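Local coordinates for sterol regulatory element-binding protein cleavage-activating protein (Schizosaccharomyces pombe, PDB 4YHC) that escorts the transcription factor precursor sre1 for processing when sterol or oxygen is low, the chain here being the escort's WD40 domain, at residues R188-T193 against K225-I230; E197-S202 against P210-Q215. The protein carries 9 engineered substitutions. All coordinates share one frame; numbering follows the deposited sequence.

Contact 1. Residues R188-T193 against K225-I230; sequences RIASLT and KDIYGI. Engineered in segment 188-193: Ser191 (natural residue Cys).
Ile227 meets Ala190 and Leu192 in a buried, apolar contact between two neighbouring blades, joining strand 187-193 of one four-stranded sheet to strand 226-230, the first strand of the next. The strand axes pass 7.4 Å apart at 167°, and no hydrogen bond crosses, so this is face-to-face packing and not a continuous sheet. One methyl does most of the touching: CD1 of Ile227 lies 4.1 Å from CB of Ala190 and equally 4.1 Å from CB of Leu192, and it rests on the backbone joining them, 3.7 Å from Leu192 N. Its place follows from a chi1 of 57°, which sets CG1 between the backbone N and the carbonyl carbon, with the chain extended beyond CG1 toward strand 187-193. Leu192 reaches back with its CD2 branch, which settles on the opposing main chain 3.6 Å from Asp226 N. Asp226 itself turns away; its OD1 forms a salt bridge with Lys177 and accepts the Ile227 N-H at 2.9 Å, a bent bond (137°) arriving from well outside the carboxylate plane. Lys225 and Asp226 together face Ala239 in a classic beta bulge. Such inter-blade packing of apolar side chains is characteristic of the WD40 beta-propeller.

Contact 2. Residues E197-S202 against P210-Q215; sequences EVTVYS and PKILSQ
Val200 N donates to Lys211 O in the shortest hydrogen bond across this pair of strands, 2.8 Å long and nearly straight at 170°. The return bond from Lys211 N to Val200 O is 2.9 Å but more bent, its donor tilted out of the carbonyl plane; the two bonds identify Val200 and Lys211 as an antiparallel hydrogen-bonded pair. A further backbone bond joins Leu213 N to Val198 O, 2.9 Å. Thr199-Ile212 and Tyr201-Pro210 are the non-hydrogen-bonded pairs. This register defines the beta hairpin of strands 198-204 and 207-212, the two outer strands of a WD40 propeller blade within the predicted fourth WD repeat. Beside Val200, the isopropyl end of Leu213 spans two valines: CD2 packs 3.6 Å from Val198 CG2, while CD1 presses tightly against Val200 CG2 at 3.4 Å. Leu213 also touches Leu236, which ties the hairpin to the next blade. On the face bearing Tyr201, Pro210 CB sits over the phenol ring, 3.9 Å from its centroid and 20° off the normal, a CH-pi contact offset toward the CE1-CZ rim. With chi1 at -85°, the ring stands beside the backbone N of Tyr201, where Pro210 can lie over it; it also stacks with Phe169. Trimmed to an alanine, Tyr201 would probably leave Pro210 without the aromatic face it lies on and Phe169 without its stacking mate. Ile212 shares that face with Thr199, its CD1 lying by Thr199 OG1, while its CG2 reaches Glu197 CB at 4.1 Å.

In the fold
Both contacts involve the sheet of strands 175-182, 187-193, 198-204 and 207-212, and their centres are 9 Å apart. Contact 1 is buried and runs between blades, made by apolar side chains on each other and on main chain, with no hydrogen bond across it; contact 2 lies within one blade, farther from the chain's centre at about 22 Å against 13 Å, and combines backbone hydrogen bonds with side chains that range from buried valines to exposed Pro210 and Ile212. They meet through neighbouring strands: Ser191, an engineered replacement of cysteine, probably bonds through its backbone N to Thr199 O, as Tyr201 N does to Ile189 O. The chain leaving contact 2 through 210-215 then enters strand 226-230, the far partner in contact 1.

Contact 1. Residues R188-T193 against K225-I230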
ATOM      1  N   ARG A 188      11.055 -12.105  -3.236  1.00 21.33           N
ATOM      2  CA  ARG A 188      10.025 -12.980  -3.775  1.00 19.21           C
ATOM      3  C   ARG A 188       9.053 -12.203  -4.604  1.00 22.46           C
ATOM      4  O   ARG A 188       8.802 -11.038  -4.334  1.00 19.46           O
ATOM      5  CB  ARG A 188       9.289 -13.651  -2.649  1.00 24.72           C
ATOM      6  CG  ARG A 188      10.121 -14.369  -1.641  1.00 16.68           C
ATOM      7  CD  ARG A 188       9.241 -15.230  -0.740  1.00 20.05           C
ATOM      8  NE  ARG A 188       9.842 -15.524   0.574  1.00 19.18           N
ATOM      9  CZ  ARG A 188      10.698 -16.532   0.834  1.00 28.26           C
ATOM     10  NH1 ARG A 188      11.221 -16.696   2.041  1.00 24.10           N
ATOM     11  NH2 ARG A 188      11.076 -17.340  -0.117  1.00 23.85           N
ATOM     12  N   ILE A 189       8.569 -12.807  -5.685  1.00 21.75           N
ATOM     13  CA  ILE A 189       7.475 -12.245  -6.471  1.00 21.39           C
ATOM     14  C   ILE A 189       6.350 -13.251  -6.510  1.00 23.15           C
ATOM     15  O   ILE A 189       6.553 -14.408  -6.971  1.00 23.73           O
ATOM     16  CB  ILE A 189       7.898 -11.974  -7.917  1.00 25.19           C
ATOM     17  CG1 ILE A 189       9.153 -11.129  -7.950  1.00 35.63           C
ATOM     18  CG2 ILE A 189       6.792 -11.298  -8.680  1.00 26.06           C
ATOM     19  CD1 ILE A 189       8.925  -9.679  -7.559  1.00 44.92           C
ATOM     20  N   ALA A 190       5.162 -12.823  -6.098  1.00 19.07           N
ATOM     21  CA  ALA A 190       4.013 -13.738  -5.968  1.00 20.30           C
ATOM     22  C   ALA A 190       2.945 -13.281  -6.931  1.00 26.53           C
ATOM     23  O   ALA A 190       2.679 -12.079  -7.006  1.00 19.54           O
ATOM     24  CB  ALA A 190       3.475 -13.716  -4.540  1.00 17.16           C
ATOM     25  N   SER A 191       2.325 -14.236  -7.651  1.00 23.80           N
ATOM     26  CA  SER A 191       1.330 -13.934  -8.666  1.00 23.89           C
ATOM     27  C   SER A 191       0.095 -14.835  -8.554  1.00 24.64           C
ATOM     28  O   SER A 191       0.174 -16.030  -8.459  1.00 24.64           O
ATOM     29  CB  SER A 191       1.948 -14.031 -10.072  1.00 21.98           C
ATOM     30  OG  SER A 191       3.206 -13.374 -10.139  1.00 24.54           O
ATOM     31  N   LEU A 192      -1.054 -14.232  -8.526  1.00 23.72           N
ATOM     32  CA  LEU A 192      -2.308 -14.968  -8.508  1.00 25.58           C
ATOM     33  C   LEU A 192      -2.747 -14.988  -9.945  1.00 29.18           C
ATOM     34  O   LEU A 192      -2.866 -13.914 -10.572  1.00 24.10           O
ATOM     35  CB  LEU A 192      -3.357 -14.255  -7.646  1.00 26.40           C
ATOM     36  CG  LEU A 192      -4.811 -14.811  -7.737  1.00 25.23           C
ATOM     37  CD1 LEU A 192      -4.814 -16.256  -7.291  1.00 20.90           C
ATOM     38  CD2 LEU A 192      -5.702 -13.987  -6.842  1.00 23.72           C
ATOM     39  N   THR A 193      -2.898 -16.192 -10.513  1.00 28.55           N
ATOM     40  CA  THR A 193      -3.334 -16.312 -11.926  1.00 29.49           C
ATOM     41  C   THR A 193      -4.798 -16.718 -12.027  1.00 31.68           C
ATOM     42  O   THR A 193      -5.381 -17.174 -11.053  1.00 29.60           O
ATOM     43  CB  THR A 193      -2.525 -17.364 -12.688  1.00 28.19           C
ATOM     44  OG1 THR A 193      -2.591 -18.568 -11.967  1.00 29.45           O
ATOM     45  CG2 THR A 193      -1.071 -16.997 -12.765  1.00 28.12           C
ATOM     46  N   LYS A 225      -9.364 -14.824  -4.661  1.00 22.98           N
ATOM     47  CA  LYS A 225      -9.798 -13.456  -4.961  1.00 19.89           C
ATOM     48  C   LYS A 225      -8.650 -12.432  -4.880  1.00 24.91           C
ATOM     49  O   LYS A 225      -8.719 -11.362  -5.519  1.00 24.94           O
ATOM     50  CB  LYS A 225     -10.905 -13.067  -3.988  1.00 21.15           C
ATOM     51  CG  LYS A 225     -12.195 -13.891  -4.086  1.00 23.15           C
ATOM     52  CD  LYS A 225     -12.810 -13.684  -5.461  1.00 22.25           C
ATOM     53  CE  LYS A 225     -14.261 -14.177  -5.615  1.00 24.59           C
ATOM     54  NZ  LYS A 225     -15.191 -13.494  -4.708  1.00 21.92           N
ATOM     55  N   ASP A 226      -7.622 -12.721  -4.074  1.00 16.27           N
ATOM     56  CA  ASP A 226      -6.563 -11.722  -3.892  1.00 15.97           C
ATOM     57  C   ASP A 226      -5.402 -12.343  -3.111  1.00 18.37           C
ATOM     58  O   ASP A 226      -5.509 -13.380  -2.455  1.00 16.66           O
ATOM     59  CB  ASP A 226      -7.080 -10.483  -3.119  1.00 16.45           C
ATOM     60  CG  ASP A 226      -6.452  -9.164  -3.622  1.00 25.37           C
ATOM     61  OD1 ASP A 226      -5.396  -9.222  -4.340  1.00 21.61           O
ATOM     62  OD2 ASP A 226      -6.990  -8.067  -3.264  1.00 27.83           O
ATOM     63  N   ILE A 227      -4.291 -11.663  -3.213  1.00 18.16           N
ATOM     64  CA  ILE A 227      -3.105 -11.959  -2.400  1.00 17.55           C
ATOM     65  C   ILE A 227      -2.538 -10.668  -1.870  1.00 23.40           C
ATOM     66  O   ILE A 227      -2.613  -9.617  -2.534  1.00 18.85           O
ATOM     67  CB  ILE A 227      -2.022 -12.729  -3.186  1.00 17.78           C
ATOM     68  CG1 ILE A 227      -1.547 -12.013  -4.454  1.00 17.65           C
ATOM     69  CG2 ILE A 227      -2.505 -14.088  -3.551  1.00 16.06           C
ATOM     70  CD1 ILE A 227      -0.425 -12.772  -5.159  1.00 19.71           C
ATOM     71  N   TYR A 228      -1.950 -10.714  -0.660  1.00 18.33           N
ATOM     72  CA  TYR A 228      -1.399  -9.483  -0.079  1.00 18.91           C
ATOM     73  C   TYR A 228      -0.252  -9.940   0.810  1.00 20.03           C
ATOM     74  O   TYR A 228      -0.357 -10.978   1.465  1.00 20.28           O
ATOM     75  CB  TYR A 228      -2.454  -8.698   0.735  1.00 16.41           C
ATOM     76  CG  TYR A 228      -1.976  -7.327   1.167  1.00 18.55           C
ATOM     77  CD1 TYR A 228      -1.272  -7.180   2.368  1.00 21.56           C
ATOM     78  CD2 TYR A 228      -2.172  -6.196   0.388  1.00 23.26           C
ATOM     79  CE1 TYR A 228      -0.780  -5.951   2.775  1.00 21.44           C
ATOM     80  CE2 TYR A 228      -1.703  -4.922   0.843  1.00 18.68           C
ATOM     81  CZ  TYR A 228      -0.996  -4.865   2.013  1.00 22.94           C
ATOM     82  OH  TYR A 228      -0.493  -3.723   2.537  1.00 37.49           O
ATOM     83  N   GLY A 229       0.838  -9.211   0.814  1.00 15.13           N
ATOM     84  CA  GLY A 229       2.058  -9.658   1.566  1.00 19.88           C
ATOM     85  C   GLY A 229       2.429  -8.740   2.723  1.00 21.49           C
ATOM     86  O   GLY A 229       2.156  -7.546   2.674  1.00 20.86           O
ATOM     87  N   ILE A 230       2.963  -9.282   3.800  1.00 17.69           N
ATOM     88  CA  ILE A 230       3.672  -8.448   4.837  1.00 20.16           C
ATOM     89  C   ILE A 230       5.110  -8.941   4.721  1.00 19.47           C
ATOM     90  O   ILE A 230       5.474 -10.020   5.222  1.00 18.56           O
ATOM     91  CB  ILE A 230       3.179  -8.676   6.239  1.00 20.54           C
ATOM     92  CG1 ILE A 230       1.672  -8.633   6.281  1.00 27.02           C
ATOM     93  CG2 ILE A 230       3.877  -7.800   7.289  1.00 15.45           C
ATOM     94  CD1 ILE A 230       1.089  -7.369   6.699  1.00 28.62           C
TER

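Contact 2. Residues E197-S202 against P210-Q215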
ATOM      1  N   GLU A 197      -4.176 -20.524  -9.096  1.00 40.43           N
ATOM      2  CA  GLU A 197      -2.893 -20.826  -8.436  1.00 41.36           C
ATOM      3  C   GLU A 197      -2.185 -19.541  -7.991  1.00 31.83           C
ATOM      4  O   GLU A 197      -2.272 -18.494  -8.632  1.00 28.10           O
ATOM      5  CB  GLU A 197      -1.981 -21.600  -9.393  1.00 45.56           C
ATOM      6  CG  GLU A 197      -2.610 -22.872  -9.982  1.00 61.12           C
ATOM      7  CD  GLU A 197      -1.869 -23.431 -11.207  1.00 72.06           C
ATOM      8  OE1 GLU A 197      -2.053 -22.950 -12.368  1.00 75.86           O
ATOM      9  OE2 GLU A 197      -1.108 -24.385 -11.010  1.00 75.03           O
ATOM     10  N   VAL A 198      -1.462 -19.620  -6.896  1.00 32.46           N
ATOM     11  CA  VAL A 198      -0.488 -18.581  -6.622  1.00 34.61           C
ATOM     12  C   VAL A 198       0.913 -19.172  -6.804  1.00 29.45           C
ATOM     13  O   VAL A 198       1.272 -20.174  -6.193  1.00 27.71           O
ATOM     14  CB  VAL A 198      -0.742 -17.769  -5.303  1.00 39.04           C
ATOM     15  CG1 VAL A 198      -1.638 -18.468  -4.352  1.00 46.06           C
ATOM     16  CG2 VAL A 198       0.548 -17.381  -4.634  1.00 29.80           C
ATOM     17  N   THR A 199       1.662 -18.560  -7.715  1.00 27.12           N
ATOM     18  CA  THR A 199       3.029 -18.944  -7.971  1.00 26.05           C
ATOM     19  C   THR A 199       3.956 -17.911  -7.317  1.00 23.12           C
ATOM     20  O   THR A 199       3.832 -16.693  -7.532  1.00 22.75           O
ATOM     21  CB  THR A 199       3.344 -18.988  -9.486  1.00 27.52           C
ATOM     22  OG1 THR A 199       2.563 -19.993 -10.099  1.00 28.38           O
ATOM     23  CG2 THR A 199       4.816 -19.324  -9.734  1.00 26.72           C
ATOM     24  N   VAL A 200       4.901 -18.398  -6.563  1.00 24.60           N
ATOM     25  CA  VAL A 200       5.872 -17.558  -5.948  1.00 26.83           C
ATOM     26  C   VAL A 200       7.246 -17.876  -6.562  1.00 23.40           C
ATOM     27  O   VAL A 200       7.770 -18.956  -6.367  1.00 25.35           O
ATOM     28  CB  VAL A 200       5.954 -17.765  -4.460  1.00 23.20           C
ATOM     29  CG1 VAL A 200       6.963 -16.785  -3.879  1.00 20.41           C
ATOM     30  CG2 VAL A 200       4.611 -17.617  -3.764  1.00 25.17           C
ATOM     31  N   TYR A 201       7.842 -16.901  -7.228  1.00 19.76           N
ATOM     32  CA  TYR A 201       9.284 -16.977  -7.597  1.00 26.16           C
ATOM     33  C   TYR A 201      10.177 -16.367  -6.521  1.00 26.00           C
ATOM     34  O   TYR A 201      10.053 -15.171  -6.200  1.00 26.51           O
ATOM     35  CB  TYR A 201       9.560 -16.223  -8.880  1.00 29.34           C
ATOM     36  CG  TYR A 201       9.300 -17.028 -10.110  1.00 37.00           C
ATOM     37  CD1 TYR A 201      10.298 -17.826 -10.652  1.00 39.29           C
ATOM     38  CD2 TYR A 201       8.078 -16.967 -10.739  1.00 34.39           C
ATOM     39  CE1 TYR A 201      10.064 -18.567 -11.761  1.00 44.38           C
ATOM     40  CE2 TYR A 201       7.828 -17.708 -11.843  1.00 40.22           C
ATOM     41  CZ  TYR A 201       8.817 -18.503 -12.346  1.00 45.24           C
ATOM     42  OH  TYR A 201       8.570 -19.198 -13.462  1.00 49.00           O
ATOM     43  N   SER A 202      11.056 -17.178  -5.958  1.00 25.20           N
ATOM     44  CA  SER A 202      11.974 -16.741  -4.901  1.00 27.55           C
ATOM     45  C   SER A 202      13.435 -16.865  -5.294  1.00 33.85           C
ATOM     46  O   SER A 202      13.849 -17.859  -5.914  1.00 34.66           O
ATOM     47  CB  SER A 202      11.763 -17.534  -3.654  1.00 27.22           C
ATOM     48  OG  SER A 202      10.420 -17.418  -3.270  1.00 29.36           O
ATOM     49  N   PRO A 210      10.563 -21.224  -8.710  1.00 43.57           N
ATOM     50  CA  PRO A 210       9.121 -21.092  -8.534  1.00 40.75           C
ATOM     51  C   PRO A 210       8.599 -22.124  -7.579  1.00 42.29           C
ATOM     52  O   PRO A 210       9.132 -23.215  -7.481  1.00 39.15           O
ATOM     53  CB  PRO A 210       8.556 -21.351  -9.944  1.00 37.67           C
ATOM     54  CG  PRO A 210       9.570 -22.229 -10.583  1.00 43.31           C
ATOM     55  CD  PRO A 210      10.903 -21.946  -9.956  1.00 44.20           C
ATOM     56  N   LYS A 211       7.543 -21.781  -6.880  1.00 35.68           N
ATOM     57  CA  LYS A 211       6.759 -22.760  -6.202  1.00 35.46           C
ATOM     58  C   LYS A 211       5.317 -22.384  -6.345  1.00 37.98           C
ATOM     59  O   LYS A 211       4.996 -21.206  -6.469  1.00 39.69           O
ATOM     60  CB  LYS A 211       7.120 -22.816  -4.749  1.00 39.17           C
ATOM     61  CG  LYS A 211       8.152 -23.882  -4.462  1.00 57.29           C
ATOM     62  CD  LYS A 211       7.899 -24.532  -3.110  1.00 67.70           C
ATOM     63  CE  LYS A 211       8.531 -23.729  -1.992  1.00 64.93           C
ATOM     64  NZ  LYS A 211      10.014 -23.907  -1.973  1.00 61.48           N
ATOM     65  N   ILE A 212       4.444 -23.374  -6.281  1.00 31.27           N
ATOM     66  CA  ILE A 212       3.019 -23.113  -6.290  1.00 33.06           C
ATOM     67  C   ILE A 212       2.571 -23.324  -4.880  1.00 34.25           C
ATOM     68  O   ILE A 212       2.805 -24.406  -4.327  1.00 33.69           O
ATOM     69  CB  ILE A 212       2.187 -24.106  -7.117  1.00 37.25           C
ATOM     70  CG1 ILE A 212       2.794 -24.350  -8.507  1.00 45.57           C
ATOM     71  CG2 ILE A 212       0.721 -23.653  -7.146  1.00 34.99           C
ATOM     72  CD1 ILE A 212       2.594 -23.265  -9.517  1.00 50.87           C
ATOM     73  N   LEU A 213       1.882 -22.330  -4.324  1.00 26.38           N
ATOM     74  CA  LEU A 213       1.373 -22.406  -2.964  1.00 38.85           C
ATOM     75  C   LEU A 213       0.091 -23.204  -2.858  1.00 42.01           C
ATOM     76  O   LEU A 213      -0.666 -23.229  -3.783  1.00 44.55           O
ATOM     77  CB  LEU A 213       1.037 -20.998  -2.493  1.00 43.66           C
ATOM     78  CG  LEU A 213       2.114 -20.308  -1.702  1.00 41.69           C
ATOM     79  CD1 LEU A 213       3.492 -20.493  -2.307  1.00 41.14           C
ATOM     80  CD2 LEU A 213       1.697 -18.852  -1.561  1.00 31.01           C
ATOM     81  N   SER A 214      -0.167 -23.795  -1.696  1.00 44.97           N
ATOM     82  CA  SER A 214      -1.450 -24.483  -1.437  1.00 52.82           C
ATOM     83  C   SER A 214      -2.349 -23.673  -0.503  1.00 48.64           C
ATOM     84  O   SER A 214      -1.944 -23.366   0.623  1.00 52.09           O
ATOM     85  CB  SER A 214      -1.209 -25.847  -0.779  1.00 57.20           C
ATOM     86  OG  SER A 214      -0.120 -26.539  -1.373  1.00 64.64           O
ATOM     87  N   GLN A 215      -3.562 -23.333  -0.936  1.00 42.32           N
ATOM     88  CA  GLN A 215      -4.602 -22.918   0.034  1.00 37.95           C
ATOM     89  C   GLN A 215      -5.030 -24.040   1.002  1.00 32.73           C
ATOM     90  O   GLN A 215      -4.707 -25.201   0.807  1.00 39.27           O
ATOM     91  CB  GLN A 215      -5.836 -22.420  -0.677  1.00 38.41           C
ATOM     92  CG  GLN A 215      -6.480 -23.485  -1.541  1.00 41.51           C
ATOM     93  CD  GLN A 215      -7.924 -23.190  -1.760  1.00 46.42           C
ATOM     94  OE1 GLN A 215      -8.341 -22.772  -2.833  1.00 46.32           O
ATOM     95  NE2 GLN A 215      -8.703 -23.365  -0.719  1.00 47.01           N
TER